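Long-range contact in transcriptional regulator, TetR family (Agrobacterium tumefaciens, PDB 3C2B), which probably binds DNA at cis-regulatory sites as a helix-turn-helix transcription factor and controls expression of target genes: residues L63-F77 and L127-I139. Sequence-based numbering, arbitrary orientation.
Sequences LAAMITFQQSKVRTF and LGDLLLERGRRQI
Leu130 packs as a knob into a hole formed by Ala64, Ile67, Thr68 and Gln71, on helix segments whose axes run nearly parallel, 15° apart and 10.2 Å at closest approach. Its CD1 lies 4.0 Å from Ala64 CB, while CD2 meets Thr68 CG2 at 3.6 Å. Flanking this knob, Leu131 crosses Ile67 at about a right angle, with Leu131 CD2 tight against Ile67 CD1 at 3.3 Å; Leu127 CD2 is also packed more tightly than usual against Leu63 CB, at 3.5 Å. Farther along, in the non-helical part of 63-77, Phe77 CZ touches Ile139 CD1 at 3.5 Å.

The polar link is Gln71 NE2 to Leu130 O, 3.1 Å long and nearly straight at 167°. Gln71 extends beyond CG (chi2 179°), which brings its amide to the backbone of helix 127-134. The acceptor lies in the amide plane, but the donor stands above the carbonyl plane. Leu130 O accepts from Arg134 N as well, on the opposite face.

Leu127 and Leu131 also touch helix 107-120, and Ile139 reaches helices 86-104 and 161-173. Met66 and Phe69 pack on helix 15-31, consistent with the TetR family plan, in which this helix links the predicted helix-turn-helix region to the C-terminal domain.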
# COMPACT_ATOMS: atom_id res chain seq x y z
N LEU A 63 -4.79 17.10 14.83
CA LEU A 63 -4.32 16.12 13.85
C LEU A 63 -4.62 16.58 12.42
O LEU A 63 -3.79 16.39 11.52
CB LEU A 63 -4.98 14.78 14.12
CG LEU A 63 -4.36 13.91 15.22
CD1 LEU A 63 -3.56 14.69 16.25
CD2 LEU A 63 -5.44 13.04 15.87
N ALA A 64 -5.80 17.18 12.24
CA ALA A 64 -6.24 17.69 10.95
C ALA A 64 -5.44 18.91 10.48
O ALA A 64 -5.17 19.05 9.27
CB ALA A 64 -7.75 18.02 10.98
N ALA A 65 -5.07 19.79 11.41
CA ALA A 65 -4.31 20.99 11.08
C ALA A 65 -2.89 20.61 10.70
O ALA A 65 -2.30 21.24 9.83
CB ALA A 65 -4.33 22.01 12.23
N MSE A 66 -2.35 19.59 11.35
CA MSE A 66 -1.08 18.97 10.99
C MSE A 66 -1.09 18.43 9.53
O MSE A 66 -0.16 18.66 8.75
CB MSE A 66 -0.76 17.82 11.97
CG MSE A 66 -0.48 18.23 13.44
SE MSE A 66 -0.14 16.66 14.61
CE MSE A 66 1.42 15.89 13.70
N ILE A 67 -2.14 17.69 9.19
CA ILE A 67 -2.34 17.19 7.83
C ILE A 67 -2.50 18.34 6.80
O ILE A 67 -1.87 18.31 5.74
CB ILE A 67 -3.54 16.20 7.73
CG1 ILE A 67 -3.24 14.92 8.53
CG2 ILE A 67 -3.90 15.89 6.26
CD1 ILE A 67 -4.37 13.88 8.58
N THR A 68 -3.32 19.36 7.11
CA THR A 68 -3.53 20.46 6.15
C THR A 68 -2.40 21.49 6.15
O THR A 68 -2.22 22.20 5.15
CB THR A 68 -4.91 21.14 6.31
OG1 THR A 68 -4.94 21.90 7.52
CG2 THR A 68 -6.02 20.10 6.32
N PHE A 69 -1.65 21.59 7.25
CA PHE A 69 -0.41 22.40 7.31
C PHE A 69 0.64 21.78 6.40
O PHE A 69 1.31 22.49 5.66
CB PHE A 69 0.10 22.48 8.77
CG PHE A 69 1.49 23.07 8.93
CD1 PHE A 69 1.72 24.44 8.77
CD2 PHE A 69 2.57 22.25 9.29
CE1 PHE A 69 3.01 24.98 8.94
CE2 PHE A 69 3.87 22.80 9.46
CZ PHE A 69 4.09 24.16 9.29
N GLN A 70 0.79 20.45 6.46
CA GLN A 70 1.78 19.79 5.63
C GLN A 70 1.41 19.85 4.14
O GLN A 70 2.22 20.26 3.31
CB GLN A 70 2.02 18.36 6.08
CG GLN A 70 2.96 17.57 5.18
CD GLN A 70 4.43 18.01 5.28
OE1 GLN A 70 4.80 18.91 6.03
NE2 GLN A 70 5.29 17.33 4.51
N GLN A 71 0.17 19.45 3.84
CA GLN A 71 -0.41 19.52 2.49
C GLN A 71 -0.14 20.88 1.83
O GLN A 71 -0.10 20.96 0.61
CB GLN A 71 -1.93 19.15 2.50
CG GLN A 71 -2.21 17.62 2.68
CD GLN A 71 -3.70 17.17 2.72
OE1 GLN A 71 -4.62 17.98 2.72
NE2 GLN A 71 -3.91 15.88 2.79
N SER A 72 0.07 21.92 2.65
CA SER A 72 0.38 23.30 2.19
C SER A 72 1.80 23.52 1.68
O SER A 72 2.04 24.44 0.89
CB SER A 72 0.14 24.32 3.32
OG SER A 72 -1.23 24.49 3.59
N LYS A 73 2.74 22.73 2.17
CA LYS A 73 4.15 22.94 1.91
C LYS A 73 4.64 22.05 0.79
O LYS A 73 5.84 22.03 0.50
CB LYS A 73 4.99 22.64 3.15
CG LYS A 73 4.48 23.20 4.47
CD LYS A 73 4.79 22.19 5.59
CE LYS A 73 6.30 22.06 5.86
NZ LYS A 73 6.66 20.77 6.52
N VAL A 74 3.75 21.28 0.18
CA VAL A 74 4.19 20.30 -0.82
C VAL A 74 4.55 20.94 -2.18
O VAL A 74 4.02 22.00 -2.55
CB VAL A 74 3.23 19.05 -0.98
CG1 VAL A 74 3.25 18.19 0.28
CG2 VAL A 74 1.80 19.45 -1.38
N ARG A 75 5.49 20.29 -2.87
CA ARG A 75 5.92 20.65 -4.22
C ARG A 75 4.72 20.86 -5.16
O ARG A 75 3.85 19.98 -5.27
CB ARG A 75 6.84 19.55 -4.79
CG ARG A 75 7.92 20.08 -5.73
CD ARG A 75 8.67 18.98 -6.45
NE ARG A 75 8.17 18.73 -7.81
CZ ARG A 75 8.30 19.56 -8.84
NH1 ARG A 75 8.90 20.74 -8.70
NH2 ARG A 75 7.82 19.23 -10.03
N THR A 76 4.68 22.04 -5.79
CA THR A 76 3.70 22.34 -6.83
C THR A 76 4.25 21.87 -8.17
O THR A 76 5.36 22.25 -8.58
CB THR A 76 3.36 23.85 -6.89
OG1 THR A 76 2.80 24.26 -5.64
CG2 THR A 76 2.34 24.16 -8.00
N PHE A 77 3.47 21.03 -8.85
CA PHE A 77 3.90 20.43 -10.11
C PHE A 77 3.52 21.27 -11.34
O PHE A 77 2.52 21.99 -11.34
CB PHE A 77 3.37 19.00 -10.23
CG PHE A 77 4.04 18.04 -9.27
CD1 PHE A 77 5.12 17.27 -9.69
CD2 PHE A 77 3.57 17.91 -7.97
CE1 PHE A 77 5.74 16.39 -8.81
CE2 PHE A 77 4.18 17.03 -7.08
CZ PHE A 77 5.27 16.27 -7.50
N LEU A 127 -9.87 11.81 9.70
CA LEU A 127 -8.50 12.07 9.26
C LEU A 127 -8.13 11.34 7.94
O LEU A 127 -7.41 11.89 7.08
CB LEU A 127 -7.52 11.71 10.38
CG LEU A 127 -7.34 12.54 11.65
CD1 LEU A 127 -8.55 12.50 12.59
CD2 LEU A 127 -6.11 12.00 12.34
N GLY A 128 -8.63 10.11 7.78
CA GLY A 128 -8.39 9.31 6.57
C GLY A 128 -8.86 9.99 5.30
O GLY A 128 -8.18 9.95 4.27
N ASP A 129 -10.03 10.65 5.38
CA ASP A 129 -10.65 11.32 4.22
C ASP A 129 -9.81 12.50 3.75
O ASP A 129 -9.80 12.81 2.56
CB ASP A 129 -12.09 11.78 4.50
CG ASP A 129 -12.93 10.73 5.22
OD1 ASP A 129 -12.59 10.39 6.38
OD2 ASP A 129 -13.94 10.27 4.64
N LEU A 130 -9.11 13.13 4.69
CA LEU A 130 -8.27 14.27 4.37
C LEU A 130 -7.08 13.86 3.51
O LEU A 130 -6.71 14.56 2.57
CB LEU A 130 -7.80 14.96 5.65
CG LEU A 130 -8.13 16.45 5.71
CD1 LEU A 130 -7.88 17.01 7.12
CD2 LEU A 130 -7.33 17.20 4.66
N LEU A 131 -6.48 12.72 3.81
CA LEU A 131 -5.39 12.21 2.96
C LEU A 131 -5.98 11.62 1.69
O LEU A 131 -5.44 11.80 0.59
CB LEU A 131 -4.54 11.16 3.69
CG LEU A 131 -3.50 11.57 4.74
CD1 LEU A 131 -2.65 12.75 4.31
CD2 LEU A 131 -4.21 11.88 6.02
N LEU A 132 -7.12 10.93 1.84
CA LEU A 132 -7.82 10.34 0.72
C LEU A 132 -8.27 11.42 -0.31
O LEU A 132 -8.11 11.25 -1.53
CB LEU A 132 -9.04 9.55 1.25
CG LEU A 132 -9.26 8.06 0.96
CD1 LEU A 132 -7.96 7.31 0.80
CD2 LEU A 132 -10.14 7.44 2.07
N GLU A 133 -8.83 12.52 0.20
CA GLU A 133 -9.44 13.52 -0.67
C GLU A 133 -8.45 14.58 -1.15
O GLU A 133 -8.63 15.09 -2.24
CB GLU A 133 -10.63 14.23 0.01
CG GLU A 133 -11.86 13.36 0.31
CD GLU A 133 -12.77 14.00 1.37
OE1 GLU A 133 -14.00 14.03 1.17
OE2 GLU A 133 -12.25 14.47 2.41
N ARG A 134 -7.43 14.90 -0.34
CA ARG A 134 -6.61 16.09 -0.58
C ARG A 134 -5.12 15.78 -0.63
O ARG A 134 -4.33 16.57 -1.16
CB ARG A 134 -6.89 17.15 0.50
CG ARG A 134 -8.34 17.18 1.01
CD ARG A 134 -8.64 18.50 1.77
NE ARG A 134 -9.88 18.37 2.55
CZ ARG A 134 -10.22 19.16 3.57
NH1 ARG A 134 -9.42 20.15 3.96
NH2 ARG A 134 -11.36 18.95 4.20
N GLY A 135 -4.77 14.63 -0.05
CA GLY A 135 -3.40 14.18 0.15
C GLY A 135 -2.56 13.95 -1.10
O GLY A 135 -1.34 14.07 -1.05
N ARG A 136 -3.19 13.63 -2.23
CA ARG A 136 -2.39 13.28 -3.39
C ARG A 136 -2.82 14.00 -4.66
O ARG A 136 -2.44 13.61 -5.75
CB ARG A 136 -2.43 11.77 -3.58
CG ARG A 136 -1.12 11.16 -4.14
CD ARG A 136 -1.32 9.66 -4.30
NE ARG A 136 -2.26 9.31 -5.37
CZ ARG A 136 -3.13 8.30 -5.29
NH1 ARG A 136 -3.21 7.58 -4.16
NH2 ARG A 136 -3.92 8.00 -6.32
N ARG A 137 -3.59 15.08 -4.48
CA ARG A 137 -4.25 15.79 -5.55
C ARG A 137 -3.30 16.37 -6.60
O ARG A 137 -3.61 16.36 -7.79
CB ARG A 137 -5.15 16.87 -4.92
CG ARG A 137 -5.26 18.22 -5.63
CD ARG A 137 -6.27 19.07 -4.89
NE ARG A 137 -7.29 18.21 -4.30
CZ ARG A 137 -8.12 18.57 -3.33
NH1 ARG A 137 -8.07 19.80 -2.85
NH2 ARG A 137 -9.00 17.71 -2.87
N GLN A 138 -2.15 16.85 -6.15
CA GLN A 138 -1.18 17.53 -7.02
C GLN A 138 -0.44 16.50 -7.88
O GLN A 138 -0.28 16.69 -9.10
CB GLN A 138 -0.20 18.43 -6.22
CG GLN A 138 -0.66 19.91 -5.99
CD GLN A 138 -0.30 20.86 -7.14
OE1 GLN A 138 -0.00 22.03 -6.91
NE2 GLN A 138 -0.32 20.36 -8.38
N ILE A 139 0.01 15.44 -7.23
CA ILE A 139 0.52 14.26 -7.90
C ILE A 139 -0.48 13.72 -8.93
O ILE A 139 -0.10 13.48 -10.08
CB ILE A 139 0.97 13.19 -6.87
CG1 ILE A 139 2.46 13.39 -6.51
CG2 ILE A 139 0.76 11.74 -7.37
CD1 ILE A 139 3.49 13.26 -7.71